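Type II secretion chaperone CpaB (Acinetobacter nosocomialis M2, PDB 6O38) binds the secreted metalloprotease CpaA as its chaperone and probably supports its export by the type II secretion system. Local coordinates at residues 97-103 / 114-119; 38-42 / 76-80; 93-97 / 145-150. All coordinates share one frame; numbering follows the deposited sequence.

Contact 1: residues 97-103 / 114-119; sequences RTGKIVE and WTGRFD
T98 and D119 meet at one end of this strand pair. The hydroxyl OG1 of T98 gives a hydrogen bond to D119 OD2 at 2.6 Å, on the anti lone pair of that oxygen. A chi1 of 58° turns OG1 to this carboxylate. The other carboxylate oxygen, D119 OD1, lies against the aliphatic chain of K100, 3.3 Å from K100 CG. The ammonium group of K100 stays further off, with NZ 4.8 Å from D119 OD1.

R97 and F118 cross at about a right angle. R97 CG is 3.7 Å from F118 CD1. The guanidinium is farther off, with R97 CZ 5.4 Å from the F118 ring centroid, at most a weak cation-pi attraction; its salt bridge is to E146. The carbonyl O of T98 lies at the edge of the F118 ring, in its plane. The F118 ring also meets F128 of the next strand.

The two strands form an antiparallel beta hairpin. K100 and R117 are a hydrogen-bonded pair, while G99 faces F118 and I101 faces G116 in non-hydrogen-bonded pairs. A classic beta bulge follows, where V102 and E103 both face T115. T115 O takes a 2.7 Å hydrogen bond from V102 N and a weak one from E103 N. On the W114 side, I101 CG2 touches the indole edge at CD1, 4.1 Å away.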
ATOM      1  N   ARG G  97     -11.078  -2.388  -7.881  1.00 67.45           N
ATOM      2  CA  ARG G  97     -11.694  -2.601  -6.579  1.00 67.92           C
ATOM      3  C   ARG G  97     -12.522  -1.381  -6.210  1.00 66.45           C
ATOM      4  O   ARG G  97     -12.401  -0.313  -6.817  1.00 65.11           O
ATOM      5  CB  ARG G  97     -10.635  -2.886  -5.509  1.00 67.63           C
ATOM      6  CG  ARG G  97      -9.685  -1.727  -5.255  1.00 65.18           C
ATOM      7  CD  ARG G  97      -8.287  -2.232  -4.950  1.00 65.50           C
ATOM      8  NE  ARG G  97      -8.296  -3.260  -3.915  1.00 67.50           N
ATOM      9  CZ  ARG G  97      -7.270  -4.063  -3.653  1.00 68.46           C
ATOM     10  NH1 ARG G  97      -6.150  -3.962  -4.356  1.00 67.60           N
ATOM     11  NH2 ARG G  97      -7.365  -4.973  -2.693  1.00 70.15           N
ATOM     12  N   THR G  98     -13.366  -1.555  -5.199  1.00 67.59           N
ATOM     13  CA  THR G  98     -14.238  -0.506  -4.694  1.00 66.96           C
ATOM     14  C   THR G  98     -13.839  -0.129  -3.272  1.00 65.79           C
ATOM     15  O   THR G  98     -13.067  -0.825  -2.606  1.00 65.62           O
ATOM     16  CB  THR G  98     -15.706  -0.948  -4.732  1.00 69.49           C
ATOM     17  OG1 THR G  98     -15.868  -2.150  -3.968  1.00 71.05           O
ATOM     18  CG2 THR G  98     -16.151  -1.201  -6.162  1.00 70.73           C
ATOM     19  N   GLY G  99     -14.385   0.994  -2.811  1.00 66.22           N
ATOM     20  CA  GLY G  99     -14.115   1.483  -1.473  1.00 65.73           C
ATOM     21  C   GLY G  99     -15.224   2.406  -1.025  1.00 67.79           C
ATOM     22  O   GLY G  99     -16.097   2.789  -1.805  1.00 68.72           O
ATOM     23  N   LYS G 100     -15.180   2.763   0.256  1.00 65.86           N
ATOM     24  CA  LYS G 100     -16.209   3.592   0.867  1.00 67.23           C
ATOM     25  C   LYS G 100     -15.572   4.793   1.547  1.00 66.13           C
ATOM     26  O   LYS G 100     -14.549   4.663   2.224  1.00 64.49           O
ATOM     27  CB  LYS G 100     -17.035   2.793   1.884  1.00 68.48           C
ATOM     28  CG  LYS G 100     -17.488   1.440   1.367  1.00 69.65           C
ATOM     29  CD  LYS G 100     -18.900   1.109   1.810  1.00 71.93           C
ATOM     30  CE  LYS G 100     -19.405  -0.140   1.105  1.00 73.42           C
ATOM     31  NZ  LYS G 100     -20.848  -0.390   1.368  1.00 75.71           N
ATOM     32  N   ILE G 101     -16.185   5.962   1.360  1.00 65.46           N
ATOM     33  CA  ILE G 101     -15.714   7.173   2.020  1.00 66.87           C
ATOM     34  C   ILE G 101     -15.938   7.045   3.519  1.00 68.70           C
ATOM     35  O   ILE G 101     -17.044   6.723   3.973  1.00 70.50           O
ATOM     36  CB  ILE G 101     -16.430   8.410   1.456  1.00 69.03           C
ATOM     37  CG1 ILE G 101     -16.228   8.506  -0.058  1.00 67.62           C
ATOM     38  CG2 ILE G 101     -15.932   9.672   2.142  1.00 70.75           C
ATOM     39  CD1 ILE G 101     -14.797   8.760  -0.470  1.00 65.56           C
ATOM     40  N   VAL G 102     -14.888   7.292   4.298  1.00 68.57           N
ATOM     41  CA  VAL G 102     -14.981   7.208   5.749  1.00 70.69           C
ATOM     42  C   VAL G 102     -14.764   8.547   6.438  1.00 73.25           C
ATOM     43  O   VAL G 102     -15.102   8.674   7.626  1.00 75.97           O
ATOM     44  CB  VAL G 102     -13.995   6.162   6.312  1.00 69.16           C
ATOM     45  CG1 VAL G 102     -14.191   4.818   5.631  1.00 66.90           C
ATOM     46  CG2 VAL G 102     -12.558   6.645   6.162  1.00 67.90           C
ATOM     47  N   GLU G 103     -14.228   9.556   5.753  1.00 72.83           N
ATOM     48  CA  GLU G 103     -13.846  10.792   6.422  1.00 75.22           C
ATOM     49  C   GLU G 103     -13.727  11.906   5.392  1.00 75.14           C
ATOM     50  O   GLU G 103     -13.029  11.749   4.387  1.00 72.48           O
ATOM     51  CB  GLU G 103     -12.522  10.605   7.171  1.00 74.59           C
ATOM     52  CG  GLU G 103     -12.328  11.519   8.364  1.00 77.98           C
ATOM     53  CD  GLU G 103     -11.164  11.083   9.232  1.00 77.83           C
ATOM     54  OE1 GLU G 103     -10.196  10.511   8.686  1.00 74.98           O
ATOM     55  OE2 GLU G 103     -11.221  11.298  10.461  1.00 80.91           O
ATOM     56  N   TRP G 114     -10.808  13.840   1.105  1.00 67.52           N
ATOM     57  CA  TRP G 114     -11.635  12.662   1.327  1.00 65.68           C
ATOM     58  C   TRP G 114     -10.743  11.470   1.649  1.00 64.22           C
ATOM     59  O   TRP G 114      -9.723  11.254   0.991  1.00 64.56           O
ATOM     60  CB  TRP G 114     -12.495  12.342   0.102  1.00 65.97           C
ATOM     61  CG  TRP G 114     -13.604  13.315  -0.147  1.00 67.28           C
ATOM     62  CD1 TRP G 114     -14.908  13.182   0.228  1.00 67.78           C
ATOM     63  CD2 TRP G 114     -13.512  14.561  -0.848  1.00 69.40           C
ATOM     64  NE1 TRP G 114     -15.634  14.275  -0.184  1.00 69.76           N
ATOM     65  CE2 TRP G 114     -14.799  15.136  -0.848  1.00 70.29           C
ATOM     66  CE3 TRP G 114     -12.466  15.249  -1.469  1.00 71.00           C
ATOM     67  CZ2 TRP G 114     -15.068  16.364  -1.446  1.00 72.32           C
ATOM     68  CZ3 TRP G 114     -12.736  16.470  -2.063  1.00 73.08           C
ATOM     69  CH2 TRP G 114     -14.026  17.014  -2.047  1.00 73.63           C
ATOM     70  N   THR G 115     -11.128  10.704   2.666  1.00 64.25           N
ATOM     71  CA  THR G 115     -10.418   9.493   3.050  1.00 62.91           C
ATOM     72  C   THR G 115     -11.377   8.310   3.033  1.00 62.22           C
ATOM     73  O   THR G 115     -12.523   8.423   3.478  1.00 63.11           O
ATOM     74  CB  THR G 115      -9.786   9.636   4.440  1.00 62.90           C
ATOM     75  OG1 THR G 115      -8.979  10.821   4.478  1.00 64.05           O
ATOM     76  CG2 THR G 115      -8.912   8.433   4.759  1.00 62.01           C
ATOM     77  N   GLY G 116     -10.908   7.180   2.502  1.00 61.03           N
ATOM     78  CA  GLY G 116     -11.724   5.984   2.434  1.00 60.90           C
ATOM     79  C   GLY G 116     -10.893   4.730   2.585  1.00 60.50           C
ATOM     80  O   GLY G 116      -9.665   4.753   2.487  1.00 59.97           O
ATOM     81  N   ARG G 117     -11.588   3.621   2.831  1.00 60.19           N
ATOM     82  CA  ARG G 117     -10.972   2.309   2.946  1.00 60.58           C
ATOM     83  C   ARG G 117     -11.589   1.349   1.939  1.00 60.19           C
ATOM     84  O   ARG G 117     -12.748   1.497   1.541  1.00 60.32           O
ATOM     85  CB  ARG G 117     -11.107   1.738   4.363  1.00 62.37           C
ATOM     86  CG  ARG G 117     -10.443   2.580   5.435  1.00 62.05           C
ATOM     87  CD  ARG G 117     -10.144   1.749   6.672  1.00 63.60           C
ATOM     88  NE  ARG G 117      -9.317   2.475   7.633  1.00 63.25           N
ATOM     89  CZ  ARG G 117      -7.989   2.422   7.655  1.00 62.61           C
ATOM     90  NH1 ARG G 117      -7.340   1.677   6.771  1.00 62.20           N
ATOM     91  NH2 ARG G 117      -7.309   3.111   8.561  1.00 62.52           N
ATOM     92  N   PHE G 118     -10.801   0.356   1.536  1.00 63.53           N
ATOM     93  CA  PHE G 118     -11.233  -0.601   0.529  1.00 62.58           C
ATOM     94  C   PHE G 118     -12.052  -1.721   1.161  1.00 63.74           C
ATOM     95  O   PHE G 118     -11.861  -2.079   2.326  1.00 65.63           O
ATOM     96  CB  PHE G 118     -10.024  -1.171  -0.212  1.00 61.25           C
ATOM     97  CG  PHE G 118      -9.272  -0.144  -1.008  1.00 60.77           C
ATOM     98  CD1 PHE G 118      -9.781   0.325  -2.206  1.00 60.61           C
ATOM     99  CD2 PHE G 118      -8.062   0.359  -0.555  1.00 60.97           C
ATOM    100  CE1 PHE G 118      -9.099   1.275  -2.941  1.00 60.93           C
ATOM    101  CE2 PHE G 118      -7.374   1.309  -1.288  1.00 60.90           C
ATOM    102  CZ  PHE G 118      -7.894   1.767  -2.482  1.00 60.93           C
ATOM    103  N   ASP G 119     -12.981  -2.268   0.372  1.00 66.89           N
ATOM    104  CA  ASP G 119     -13.908  -3.272   0.884  1.00 68.37           C
ATOM    105  C   ASP G 119     -13.261  -4.634   1.117  1.00 70.56           C
ATOM    106  O   ASP G 119     -13.645  -5.334   2.058  1.00 71.54           O
ATOM    107  CB  ASP G 119     -15.095  -3.422  -0.070  1.00 69.67           C
ATOM    108  CG  ASP G 119     -15.847  -2.127  -0.270  1.00 69.01           C
ATOM    109  OD1 ASP G 119     -16.243  -1.505   0.739  1.00 68.31           O
ATOM    110  OD2 ASP G 119     -16.041  -1.731  -1.438  1.00 69.66           O
TER

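Contact 2: residues 38-42 / 76-80; sequences LSQQQ and VIELK. With SO4 (sulfate ion), chain B.
Residues 38-42 run without regular structure past the short, weakly bonded helical turn at 76-78, and the closest CA atoms, those of Q40 and V76, are 6.9 Å apart. The contact joins the N-terminal segment before strand 45-47 to the connection between strands 68-72 and 85-90. Q42 pairs by its backbone with K87 of the outer strand 85-90, which places the loop beside that strand.

Three side chains of 76-80 meet two glutamines. K80 reaches across from beyond the helical turn. Its chain bends at chi2 (-66°) and is then extended, which carries NZ toward the backbone of Q41. There K80 NZ gives a weak hydrogen bond to Q41 O at 3.3 Å. Q40 and K80 approach from opposite directions, and K80 CD packs near the amide oxygen of Q40.

The Q40 amide lies against L79, and the two side chains cross at about a right angle. Q40 NE2 is 3.5 Å from L79 CB and also touches L79 CD1. The same nitrogen makes a weak hydrogen bond back to S39 O. Q40 OE1 is 3.2 Å from L79 O, but both are acceptors and do not bond.

Q41 crosses V76 at about a right angle. Its chain is extended beyond CG and passes over both methyl groups of V76. Q41 CG touches V76 CG1 and CG2, and Q41 OE1 is 3.4 Å from V76 CG2.

A sulfate ion, probably from the crystallisation liquor, sits beside Q41 and Q42 and is also hydrogen-bonded to I43 N. Q42 N gives sulfate O2 a weak hydrogen bond of 3.2 Å, with an angle of 159° at the hydrogen.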
ATOM      1  N   LEU G  38     -28.004  14.012  -9.509  1.00102.57           N
ATOM      2  CA  LEU G  38     -28.321  12.677  -9.015  1.00102.24           C
ATOM      3  C   LEU G  38     -27.361  11.621  -9.548  1.00100.72           C
ATOM      4  O   LEU G  38     -27.245  10.550  -8.942  1.00100.47           O
ATOM      5  CB  LEU G  38     -29.772  12.326  -9.368  1.00101.94           C
ATOM      6  CG  LEU G  38     -30.121  11.163 -10.303  1.00100.30           C
ATOM      7  CD1 LEU G  38     -30.237   9.844  -9.545  1.00100.27           C
ATOM      8  CD2 LEU G  38     -31.413  11.459 -11.050  1.00100.40           C
ATOM      9  N   SER G  39     -26.665  11.896 -10.654  1.00100.30           N
ATOM     10  CA  SER G  39     -25.712  10.943 -11.211  1.00 98.46           C
ATOM     11  C   SER G  39     -24.619  10.616 -10.201  1.00 98.46           C
ATOM     12  O   SER G  39     -23.793  11.473  -9.866  1.00 99.40           O
ATOM     13  CB  SER G  39     -25.093  11.485 -12.501  1.00 97.87           C
ATOM     14  OG  SER G  39     -26.065  11.611 -13.523  1.00 97.63           O
ATOM     15  N   GLN G  40     -24.606   9.378  -9.715  1.00 90.96           N
ATOM     16  CA  GLN G  40     -23.647   8.915  -8.715  1.00 90.58           C
ATOM     17  C   GLN G  40     -22.915   7.708  -9.293  1.00 87.91           C
ATOM     18  O   GLN G  40     -23.322   6.563  -9.082  1.00 86.96           O
ATOM     19  CB  GLN G  40     -24.346   8.569  -7.399  1.00 91.92           C
ATOM     20  CG  GLN G  40     -25.038   9.745  -6.731  1.00 95.06           C
ATOM     21  CD  GLN G  40     -24.065  10.815  -6.281  1.00 95.99           C
ATOM     22  OE1 GLN G  40     -23.432  10.693  -5.233  1.00 96.00           O
ATOM     23  NE2 GLN G  40     -23.939  11.872  -7.075  1.00 96.40           N
ATOM     24  N   GLN G  41     -21.835   7.967 -10.022  1.00 84.00           N
ATOM     25  CA  GLN G  41     -20.997   6.903 -10.552  1.00 81.80           C
ATOM     26  C   GLN G  41     -19.912   6.550  -9.544  1.00 80.70           C
ATOM     27  O   GLN G  41     -19.332   7.429  -8.900  1.00 81.32           O
ATOM     28  CB  GLN G  41     -20.368   7.312 -11.887  1.00 81.47           C
ATOM     29  CG  GLN G  41     -19.555   8.594 -11.839  1.00 82.29           C
ATOM     30  CD  GLN G  41     -18.674   8.765 -13.061  1.00 81.59           C
ATOM     31  OE1 GLN G  41     -18.354   9.885 -13.460  1.00 82.50           O
ATOM     32  NE2 GLN G  41     -18.267   7.650 -13.658  1.00 80.16           N
ATOM     33  N   GLN G  42     -19.649   5.250  -9.403  1.00 78.96           N
ATOM     34  CA  GLN G  42     -18.634   4.800  -8.459  1.00 77.50           C
ATOM     35  C   GLN G  42     -17.226   4.967  -9.012  1.00 76.36           C
ATOM     36  O   GLN G  42     -16.274   5.111  -8.237  1.00 75.14           O
ATOM     37  CB  GLN G  42     -18.887   3.340  -8.078  1.00 76.65           C
ATOM     38  CG  GLN G  42     -20.222   3.114  -7.385  1.00 77.64           C
ATOM     39  CD  GLN G  42     -20.486   1.653  -7.079  1.00 77.11           C
ATOM     40  OE1 GLN G  42     -19.746   0.772  -7.515  1.00 76.40           O
ATOM     41  NE2 GLN G  42     -21.548   1.389  -6.327  1.00 77.97           N
ATOM     42  N   VAL G  76     -17.837  14.650  -9.226  1.00 81.17           N
ATOM     43  CA  VAL G  76     -18.291  13.335  -8.784  1.00 79.84           C
ATOM     44  C   VAL G  76     -17.950  13.113  -7.315  1.00 78.76           C
ATOM     45  O   VAL G  76     -18.782  12.631  -6.537  1.00 79.01           O
ATOM     46  CB  VAL G  76     -17.692  12.236  -9.681  1.00 78.55           C
ATOM     47  CG1 VAL G  76     -17.931  10.861  -9.075  1.00 77.37           C
ATOM     48  CG2 VAL G  76     -18.287  12.315 -11.079  1.00 79.92           C
ATOM     49  N   ILE G  77     -16.726  13.462  -6.909  1.00 77.92           N
ATOM     50  CA  ILE G  77     -16.325  13.252  -5.522  1.00 76.97           C
ATOM     51  C   ILE G  77     -17.009  14.255  -4.599  1.00 78.32           C
ATOM     52  O   ILE G  77     -17.320  13.935  -3.445  1.00 78.03           O
ATOM     53  CB  ILE G  77     -14.790  13.318  -5.395  1.00 75.86           C
ATOM     54  CG1 ILE G  77     -14.352  13.051  -3.954  1.00 75.01           C
ATOM     55  CG2 ILE G  77     -14.270  14.664  -5.865  1.00 77.30           C
ATOM     56  CD1 ILE G  77     -14.765  11.696  -3.428  1.00 74.04           C
ATOM     57  N   GLU G  78     -17.268  15.472  -5.085  1.00 79.64           N
ATOM     58  CA  GLU G  78     -17.900  16.490  -4.255  1.00 83.17           C
ATOM     59  C   GLU G  78     -19.339  16.141  -3.901  1.00 85.67           C
ATOM     60  O   GLU G  78     -19.868  16.670  -2.918  1.00 88.33           O
ATOM     61  CB  GLU G  78     -17.846  17.847  -4.957  1.00 86.02           C
ATOM     62  CG  GLU G  78     -16.437  18.391  -5.132  1.00 84.22           C
ATOM     63  CD  GLU G  78     -16.383  19.583  -6.064  1.00 86.92           C
ATOM     64  OE1 GLU G  78     -17.455  20.038  -6.516  1.00 90.46           O
ATOM     65  OE2 GLU G  78     -15.267  20.064  -6.350  1.00 85.76           O
ATOM     66  N   LEU G  79     -19.982  15.270  -4.674  1.00 85.19           N
ATOM     67  CA  LEU G  79     -21.325  14.799  -4.366  1.00 87.43           C
ATOM     68  C   LEU G  79     -21.325  13.537  -3.515  1.00 84.87           C
ATOM     69  O   LEU G  79     -22.399  12.987  -3.248  1.00 86.43           O
ATOM     70  CB  LEU G  79     -22.107  14.551  -5.661  1.00 88.89           C
ATOM     71  CG  LEU G  79     -22.400  15.784  -6.518  1.00 92.58           C
ATOM     72  CD1 LEU G  79     -23.100  15.387  -7.809  1.00 94.01           C
ATOM     73  CD2 LEU G  79     -23.235  16.789  -5.739  1.00 97.10           C
ATOM     74  N   LYS G  80     -20.157  13.068  -3.086  1.00 82.89           N
ATOM     75  CA  LYS G  80     -20.054  11.883  -2.247  1.00 81.13           C
ATOM     76  C   LYS G  80     -20.032  12.277  -0.777  1.00 82.24           C
ATOM     77  O   LYS G  80     -19.337  13.218  -0.383  1.00 82.72           O
ATOM     78  CB  LYS G  80     -18.795  11.083  -2.589  1.00 79.15           C
ATOM     79  CG  LYS G  80     -18.743  10.567  -4.017  1.00 78.78           C
ATOM     80  CD  LYS G  80     -19.821   9.526  -4.275  1.00 79.71           C
ATOM     81  CE  LYS G  80     -19.725   8.978  -5.690  1.00 79.50           C
ATOM     82  NZ  LYS G  80     -20.748   7.930  -5.956  1.00 80.64           N
TER
HETATM   83  S   SO4 B 201     -19.927   3.251 -12.344  0.72 80.91           S
HETATM   84  O1  SO4 B 201     -19.057   4.420 -12.431  0.72 76.80           O
HETATM   85  O2  SO4 B 201     -21.203   3.637 -11.750  0.72 74.35           O
HETATM   86  O3  SO4 B 201     -20.154   2.717 -13.684  0.72 79.79           O
HETATM   87  O4  SO4 B 201     -19.290   2.232 -11.515  0.72 83.25           O

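Contact 3: residues 93-97 / 145-150; sequences YGINR and TEKGNY
A type I beta turn from T145 to G148 joins strands 138-145 and 148-155, and it packs here against the start of strand 95-106. There G94 and I95 both face M90 in a G1 beta bulge. E146 projects from the turn to the R97 guanidinium and forms a salt bridge with it. R97 NH2 is 3.0 Å from E146 OE2, on the syn lone pair, and the carboxylate oxygen lies in the guanidinium plane at its edge. The two flat groups are nearly perpendicular, 83° apart. E146 CG sits between its backbone N and carbonyl carbon (chi1 69°), and a bend at chi2 brings the carboxylate toward R97. R97 NH1 lies 3.6 Å from T145 CB.

The T145 hydroxyl ties the turn together. T145 OG1 gives G148 O a 2.8 Å hydrogen bond, and G148 O also accepts from T145 N. I95 CD1 packs on T145 OG1 and on K147 CB.

Y150 touches both I95 and Y93. I95 CG1 is 3.4 Å from Y150 CE2, and Y93 CB is 3.5 Å from Y150 CE1. The Y93 and Y150 rings are almost parallel, at 11°, with centroids 5.3 Å from each other, offset so far that little ring area is shared.

Several of these residues also meet the protease CpaA. N96 N is hydrogen-bonded to E70 of the CpaA chain, and E146 packs on K544 of that chain. The type I turn, closed in return by G148 N to T145 O, is that of a tight beta hairpin.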
ATOM      1  N   TYR G  93      -2.328  -1.664 -14.150  1.00 68.39           N
ATOM      2  CA  TYR G  93      -1.603  -1.894 -12.908  1.00 68.46           C
ATOM      3  C   TYR G  93      -2.230  -2.992 -12.059  1.00 69.64           C
ATOM      4  O   TYR G  93      -1.765  -3.232 -10.940  1.00 69.83           O
ATOM      5  CB  TYR G  93      -1.526  -0.597 -12.096  1.00 68.27           C
ATOM      6  CG  TYR G  93      -0.779   0.520 -12.790  1.00 67.68           C
ATOM      7  CD1 TYR G  93       0.220   0.246 -13.716  1.00 67.10           C
ATOM      8  CD2 TYR G  93      -1.075   1.850 -12.521  1.00 67.68           C
ATOM      9  CE1 TYR G  93       0.903   1.265 -14.353  1.00 66.85           C
ATOM     10  CE2 TYR G  93      -0.397   2.876 -13.153  1.00 67.70           C
ATOM     11  CZ  TYR G  93       0.592   2.578 -14.067  1.00 67.42           C
ATOM     12  OH  TYR G  93       1.270   3.596 -14.698  1.00 67.57           O
ATOM     13  N   GLY G  94      -3.268  -3.658 -12.561  1.00 65.95           N
ATOM     14  CA  GLY G  94      -3.888  -4.747 -11.836  1.00 67.57           C
ATOM     15  C   GLY G  94      -4.768  -4.340 -10.679  1.00 68.38           C
ATOM     16  O   GLY G  94      -4.972  -5.141  -9.762  1.00 69.72           O
ATOM     17  N   ILE G  95      -5.302  -3.122 -10.688  1.00 67.54           N
ATOM     18  CA  ILE G  95      -6.137  -2.618  -9.602  1.00 67.48           C
ATOM     19  C   ILE G  95      -7.551  -2.432 -10.129  1.00 68.16           C
ATOM     20  O   ILE G  95      -7.786  -1.627 -11.039  1.00 67.46           O
ATOM     21  CB  ILE G  95      -5.590  -1.305  -9.024  1.00 65.56           C
ATOM     22  CG1 ILE G  95      -4.129  -1.477  -8.613  1.00 65.19           C
ATOM     23  CG2 ILE G  95      -6.423  -0.874  -7.831  1.00 65.17           C
ATOM     24  CD1 ILE G  95      -3.917  -2.509  -7.528  1.00 66.22           C
ATOM     25  N   ASN G  96      -8.494  -3.179  -9.555  1.00 65.21           N
ATOM     26  CA  ASN G  96      -9.912  -3.062  -9.901  1.00 66.13           C
ATOM     27  C   ASN G  96     -10.703  -3.415  -8.639  1.00 67.21           C
ATOM     28  O   ASN G  96     -10.964  -4.588  -8.366  1.00 69.54           O
ATOM     29  CB  ASN G  96     -10.274  -3.968 -11.070  1.00 67.98           C
ATOM     30  CG  ASN G  96     -11.728  -3.850 -11.469  1.00 69.15           C
ATOM     31  OD1 ASN G  96     -12.335  -2.787 -11.348  1.00 68.07           O
ATOM     32  ND2 ASN G  96     -12.299  -4.949 -11.942  1.00 71.47           N
ATOM     33  N   ARG G  97     -11.078  -2.388  -7.881  1.00 67.45           N
ATOM     34  CA  ARG G  97     -11.694  -2.601  -6.579  1.00 67.92           C
ATOM     35  C   ARG G  97     -12.522  -1.381  -6.210  1.00 66.45           C
ATOM     36  O   ARG G  97     -12.401  -0.313  -6.817  1.00 65.11           O
ATOM     37  CB  ARG G  97     -10.635  -2.886  -5.509  1.00 67.63           C
ATOM     38  CG  ARG G  97      -9.685  -1.727  -5.255  1.00 65.18           C
ATOM     39  CD  ARG G  97      -8.287  -2.232  -4.950  1.00 65.50           C
ATOM     40  NE  ARG G  97      -8.296  -3.260  -3.915  1.00 67.50           N
ATOM     41  CZ  ARG G  97      -7.270  -4.063  -3.653  1.00 68.46           C
ATOM     42  NH1 ARG G  97      -6.150  -3.962  -4.356  1.00 67.60           N
ATOM     43  NH2 ARG G  97      -7.365  -4.973  -2.693  1.00 70.15           N
ATOM     44  N   THR G 145      -2.630   0.178  -1.698  1.00 60.67           N
ATOM     45  CA  THR G 145      -3.082  -1.203  -1.655  1.00 61.38           C
ATOM     46  C   THR G 145      -1.899  -2.115  -1.361  1.00 62.40           C
ATOM     47  O   THR G 145      -0.736  -1.708  -1.429  1.00 62.65           O
ATOM     48  CB  THR G 145      -3.750  -1.617  -2.973  1.00 61.49           C
ATOM     49  OG1 THR G 145      -2.753  -1.765  -3.990  1.00 62.08           O
ATOM     50  CG2 THR G 145      -4.770  -0.577  -3.411  1.00 60.74           C
ATOM     51  N   GLU G 146      -2.209  -3.368  -1.023  1.00 63.27           N
ATOM     52  CA  GLU G 146      -1.156  -4.353  -0.813  1.00 64.68           C
ATOM     53  C   GLU G 146      -0.452  -4.723  -2.112  1.00 65.33           C
ATOM     54  O   GLU G 146       0.674  -5.230  -2.070  1.00 66.77           O
ATOM     55  CB  GLU G 146      -1.731  -5.613  -0.157  1.00 65.63           C
ATOM     56  CG  GLU G 146      -2.648  -6.437  -1.055  1.00 66.22           C
ATOM     57  CD  GLU G 146      -4.002  -5.792  -1.287  1.00 66.21           C
ATOM     58  OE1 GLU G 146      -4.335  -4.820  -0.577  1.00 64.59           O
ATOM     59  OE2 GLU G 146      -4.734  -6.259  -2.185  1.00 67.32           O
ATOM     60  N   LYS G 147      -1.088  -4.481  -3.260  1.00 64.70           N
ATOM     61  CA  LYS G 147      -0.482  -4.773  -4.552  1.00 65.70           C
ATOM     62  C   LYS G 147       0.412  -3.650  -5.059  1.00 65.45           C
ATOM     63  O   LYS G 147       1.088  -3.834  -6.077  1.00 66.69           O
ATOM     64  CB  LYS G 147      -1.566  -5.079  -5.589  1.00 65.65           C
ATOM     65  CG  LYS G 147      -2.341  -6.358  -5.311  1.00 68.25           C
ATOM     66  CD  LYS G 147      -3.405  -6.606  -6.369  1.00 68.82           C
ATOM     67  CE  LYS G 147      -4.137  -7.917  -6.120  1.00 72.31           C
ATOM     68  NZ  LYS G 147      -5.192  -8.169  -7.141  1.00 72.92           N
ATOM     69  N   GLY G 148       0.427  -2.507  -4.397  1.00 65.08           N
ATOM     70  CA  GLY G 148       1.226  -1.382  -4.847  1.00 63.89           C
ATOM     71  C   GLY G 148       0.577  -0.069  -4.468  1.00 62.22           C
ATOM     72  O   GLY G 148      -0.580  -0.006  -4.059  1.00 61.47           O
ATOM     73  N   ASN G 149       1.357   0.999  -4.619  1.00 61.96           N
ATOM     74  CA  ASN G 149       0.939   2.350  -4.270  1.00 60.69           C
ATOM     75  C   ASN G 149       0.930   3.219  -5.518  1.00 60.89           C
ATOM     76  O   ASN G 149       1.866   3.174  -6.324  1.00 62.16           O
ATOM     77  CB  ASN G 149       1.869   2.949  -3.215  1.00 60.82           C
ATOM     78  CG  ASN G 149       1.993   2.070  -1.990  1.00 61.61           C
ATOM     79  OD1 ASN G 149       0.994   1.626  -1.429  1.00 61.36           O
ATOM     80  ND2 ASN G 149       3.225   1.803  -1.576  1.00 62.88           N
ATOM     81  N   TYR G 150      -0.128   4.009  -5.677  1.00 61.13           N
ATOM     82  CA  TYR G 150      -0.331   4.783  -6.892  1.00 61.47           C
ATOM     83  C   TYR G 150      -0.707   6.216  -6.549  1.00 60.53           C
ATOM     84  O   TYR G 150      -1.533   6.460  -5.663  1.00 59.58           O
ATOM     85  CB  TYR G 150      -1.413   4.141  -7.765  1.00 61.70           C
ATOM     86  CG  TYR G 150      -1.161   2.674  -8.013  1.00 63.09           C
ATOM     87  CD1 TYR G 150      -0.347   2.255  -9.056  1.00 64.76           C
ATOM     88  CD2 TYR G 150      -1.721   1.709  -7.189  1.00 63.00           C
ATOM     89  CE1 TYR G 150      -0.105   0.913  -9.276  1.00 66.17           C
ATOM     90  CE2 TYR G 150      -1.484   0.366  -7.400  1.00 64.74           C
ATOM     91  CZ  TYR G 150      -0.679  -0.028  -8.447  1.00 66.23           C
ATOM     92  OH  TYR G 150      -0.441  -1.367  -8.663  1.00 68.15           O
TER

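Overall arrangement
Contacts 1 and 3 lie on one antiparallel sheet; contact 2 joins a loop and the helix 74-78 beside it. Contact 2 comes first along the chain and closes before the others open. Contact 1 is nested inside the loop closed by contact 3. Contacts 1 and 3 share R97 and strand 95-106, with centres 14 Å apart, and F118 touches T145 between them. Contact 2 is also 14 Å from contact 1, centre to centre. There W114 packs on I77, so the hairpin rests on the helix 74-78. Contacts 2 and 3 are 22 Å apart between centres and do not touch. CpaA reaches contacts 1 and 3, while no other chain touches the segments of contact 2.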